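Local atomic coordinates of nitrate transport protein (Xanthomonas axonopodis pv. citri, PDB entry 3KSX), a protein that binds alkanesulfonates in the periplasm and probably delivers them to an ABC importer for uptake into the cell. Residues A85-A93 with Q287-Y295. Sequence-based numbering, arbitrary orientation.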
loop_
_atom_site.group_PDB
_atom_site.type_symbol
_atom_site.label_atom_id
_atom_site.label_comp_id
_atom_site.label_asym_id
_atom_site.label_seq_id
_atom_site.Cartn_x
_atom_site.Cartn_y
_atom_site.Cartn_z
ATOM N N ALA A 85 1.059 -2.289 -4.670
ATOM C CA ALA A 85 0.236 -2.511 -3.470
ATOM C C ALA A 85 1.144 -2.740 -2.290
ATOM O O ALA A 85 2.370 -2.935 -2.469
ATOM C CB ALA A 85 -0.600 -3.723 -3.678
ATOM N N GLY A 86 0.526 -2.801 -1.107
ATOM C CA GLY A 86 1.160 -3.199 0.190
ATOM C C GLY A 86 1.701 -4.636 0.199
ATOM O O GLY A 86 1.560 -5.375 -0.742
ATOM N N ASP A 87 2.255 -5.065 1.321
ATOM C CA ASP A 87 2.850 -6.380 1.383
ATOM C C ASP A 87 1.738 -7.461 1.533
ATOM O O ASP A 87 1.822 -8.597 1.024
ATOM C CB ASP A 87 3.829 -6.445 2.535
ATOM C CG ASP A 87 3.247 -6.184 3.893
ATOM O OD1 ASP A 87 2.297 -5.392 4.120
ATOM O OD2 ASP A 87 3.848 -6.743 4.875
ATOM N N ILE A 88 0.631 -7.082 2.164
ATOM C CA ILE A 88 -0.485 -8.041 2.430
ATOM C C ILE A 88 -1.424 -8.398 1.282
ATOM O O ILE A 88 -1.828 -9.618 1.181
ATOM C CB ILE A 88 -1.330 -7.628 3.712
ATOM C CG1 ILE A 88 -0.400 -7.282 4.903
ATOM C CG2 ILE A 88 -2.462 -8.672 4.058
ATOM C CD1 ILE A 88 0.620 -8.443 5.248
ATOM N N PRO A 89 -1.769 -7.411 0.412
ATOM C CA PRO A 89 -2.720 -7.763 -0.669
ATOM C C PRO A 89 -2.308 -8.994 -1.526
ATOM O O PRO A 89 -3.147 -9.912 -1.730
ATOM C CB PRO A 89 -2.838 -6.501 -1.485
ATOM C CG PRO A 89 -2.702 -5.351 -0.373
ATOM C CD PRO A 89 -1.561 -5.951 0.494
ATOM N N PRO A 90 -1.035 -9.073 -1.956
ATOM C CA PRO A 90 -0.670 -10.226 -2.744
ATOM C C PRO A 90 -0.743 -11.546 -2.013
ATOM O O PRO A 90 -0.967 -12.566 -2.652
ATOM C CB PRO A 90 0.758 -9.946 -3.236
ATOM C CG PRO A 90 1.266 -8.785 -2.408
ATOM C CD PRO A 90 0.036 -8.056 -1.879
ATOM N N LEU A 91 -0.541 -11.542 -0.688
ATOM C CA LEU A 91 -0.644 -12.751 0.114
ATOM C C LEU A 91 -2.102 -13.217 0.075
ATOM O O LEU A 91 -2.424 -14.398 -0.108
ATOM C CB LEU A 91 -0.178 -12.443 1.550
ATOM C CG LEU A 91 1.334 -12.222 1.697
ATOM C CD1 LEU A 91 1.703 -11.800 3.159
ATOM C CD2 LEU A 91 2.099 -13.426 1.204
ATOM N N PHE A 92 -3.007 -12.263 0.238
ATOM C CA PHE A 92 -4.422 -12.664 0.169
ATOM C C PHE A 92 -4.770 -13.118 -1.217
ATOM O O PHE A 92 -5.506 -14.028 -1.342
ATOM C CB PHE A 92 -5.363 -11.512 0.609
ATOM C CG PHE A 92 -5.605 -11.469 2.088
ATOM C CD1 PHE A 92 -4.553 -11.214 2.976
ATOM C CD2 PHE A 92 -6.886 -11.646 2.623
ATOM C CE1 PHE A 92 -4.774 -11.202 4.372
ATOM C CE2 PHE A 92 -7.102 -11.599 4.055
ATOM C CZ PHE A 92 -6.046 -11.392 4.900
ATOM N N ALA A 93 -4.295 -12.448 -2.273
ATOM C CA ALA A 93 -4.531 -12.912 -3.660
ATOM C C ALA A 93 -3.976 -14.306 -3.986
ATOM O O ALA A 93 -4.718 -15.124 -4.530
ATOM C CB ALA A 93 -3.998 -11.876 -4.654
ATOM N N GLN A 287 8.607 -11.516 3.589
ATOM C CA GLN A 287 7.330 -11.714 2.982
ATOM C C GLN A 287 6.840 -13.120 3.288
ATOM O O GLN A 287 5.718 -13.291 3.711
ATOM C CB GLN A 287 7.405 -11.443 1.463
ATOM C CG GLN A 287 6.002 -11.540 0.713
ATOM C CD GLN A 287 5.019 -10.458 1.140
ATOM O OE1 GLN A 287 5.334 -9.588 1.980
ATOM N NE2 GLN A 287 3.852 -10.432 0.492
ATOM N N GLN A 288 7.683 -14.157 3.154
ATOM C CA GLN A 288 7.207 -15.486 3.592
ATOM C C GLN A 288 6.870 -15.580 5.104
ATOM O O GLN A 288 5.915 -16.268 5.539
ATOM C CB GLN A 288 8.343 -16.492 3.302
ATOM C CG GLN A 288 7.921 -17.983 3.489
ATOM C CD GLN A 288 6.709 -18.357 2.699
ATOM O OE1 GLN A 288 6.743 -18.331 1.457
ATOM N NE2 GLN A 288 5.614 -18.736 3.390
ATOM N N ALA A 289 7.659 -14.901 5.942
ATOM C CA ALA A 289 7.396 -14.888 7.389
ATOM C C ALA A 289 6.003 -14.280 7.688
ATOM O O ALA A 289 5.262 -14.810 8.538
ATOM C CB ALA A 289 8.494 -14.131 8.092
ATOM N N THR A 290 5.617 -13.235 6.930
ATOM C CA THR A 290 4.308 -12.627 7.094
ATOM C C THR A 290 3.235 -13.629 6.651
ATOM O O THR A 290 2.288 -13.799 7.337
ATOM C CB THR A 290 4.221 -11.331 6.288
ATOM O OG1 THR A 290 5.253 -10.423 6.744
ATOM C CG2 THR A 290 2.850 -10.716 6.421
ATOM N N ALA A 291 3.455 -14.337 5.544
ATOM C CA ALA A 291 2.507 -15.354 5.058
ATOM C C ALA A 291 2.350 -16.404 6.198
ATOM O O ALA A 291 1.234 -16.873 6.497
ATOM C CB ALA A 291 3.146 -16.009 3.759
ATOM N N ASP A 292 3.473 -16.812 6.779
ATOM C CA ASP A 292 3.431 -17.846 7.862
ATOM C C ASP A 292 2.645 -17.391 9.090
ATOM O O ASP A 292 1.814 -18.160 9.692
ATOM C CB ASP A 292 4.856 -18.251 8.281
ATOM C CG ASP A 292 5.663 -18.953 7.132
ATOM O OD1 ASP A 292 5.103 -19.376 6.085
ATOM O OD2 ASP A 292 6.894 -19.023 7.319
ATOM N N LEU A 293 2.881 -16.124 9.459
ATOM C CA LEU A 293 2.158 -15.467 10.564
ATOM C C LEU A 293 0.661 -15.411 10.321
ATOM O O LEU A 293 -0.101 -15.727 11.219
ATOM C CB LEU A 293 2.710 -14.050 10.827
ATOM C CG LEU A 293 2.072 -13.148 11.898
ATOM C CD1 LEU A 293 2.118 -13.830 13.229
ATOM C CD2 LEU A 293 2.848 -11.825 11.938
ATOM N N PHE A 294 0.235 -15.010 9.111
ATOM C CA PHE A 294 -1.177 -14.829 8.818
ATOM C C PHE A 294 -1.854 -16.173 8.825
ATOM O O PHE A 294 -2.974 -16.337 9.325
ATOM C CB PHE A 294 -1.378 -14.094 7.466
ATOM C CG PHE A 294 -1.498 -12.609 7.655
ATOM C CD1 PHE A 294 -0.395 -11.875 8.086
ATOM C CD2 PHE A 294 -2.731 -11.952 7.415
ATOM C CE1 PHE A 294 -0.500 -10.562 8.348
ATOM C CE2 PHE A 294 -2.844 -10.577 7.665
ATOM C CZ PHE A 294 -1.726 -9.873 8.144
ATOM N N TYR A 295 -1.143 -17.153 8.339
ATOM C CA TYR A 295 -1.684 -18.535 8.374
ATOM C C TYR A 295 -1.832 -19.071 9.839
ATOM O O TYR A 295 -2.881 -19.664 10.197
ATOM C CB TYR A 295 -0.804 -19.441 7.534
ATOM C CG TYR A 295 -1.364 -20.855 7.491
ATOM C CD1 TYR A 295 -2.616 -21.107 6.933
ATOM C CD2 TYR A 295 -0.653 -21.914 8.044
ATOM C CE1 TYR A 295 -3.150 -22.392 6.915
ATOM C CE2 TYR A 295 -1.176 -23.220 8.036
ATOM C CZ TYR A 295 -2.432 -23.439 7.464
ATOM O OH TYR A 295 -2.944 -24.714 7.421
HETATM O O HOH W 1 5.447 -8.798 4.632
#
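Gln287 reaches across to the backbone of Asp87 and donates from NE2 to Asp87 O, 2.8 Å away. The bond is nearly straight, at 171°, and the acceptor lies in the plane of the amide. Gln287 CG is anti to the backbone N (chi1 -176°), and a bend at chi2 turns the amide toward Asp87. The same NE2 also bonds Tyr102 OH, so two partners fix the rotation of the amide. A water links three more side-chain oxygens. It donates to Asp87 OD2 and Gln287 OE1 and accepts from Thr290 OG1.

Leu91 and Gln287 approach from opposite directions, and Leu91 CG lies 3.3 Å from Gln287 NE2. The two leucine methyls divide: CD1 packs on Thr290 CG2, CD2 on Ala291 CB. Ile88 crosses Thr290 at about a right angle, and its CD1 sits tightly against CG2 at 3.4 Å. The same methyl touches Phe294 CE1. The edge of the Phe92 ring meets Phe294, with CE1 3.7 Å from CD2.

The axes of 88-93 and 287-295 approach to 10.5 Å and cross at -60°. The turn from strand 82-86 into helix 88-95 lines the ligand pocket, consistent with a periplasmic binding protein: Gly86 N bonds the bound MOPS. Helix 281-296 packs against this turn. Phe213 of the adjacent strand 212-217 touches Asp87 and Gln287, while helix 141-152 packs against Ile88 and Phe294 through Asn144.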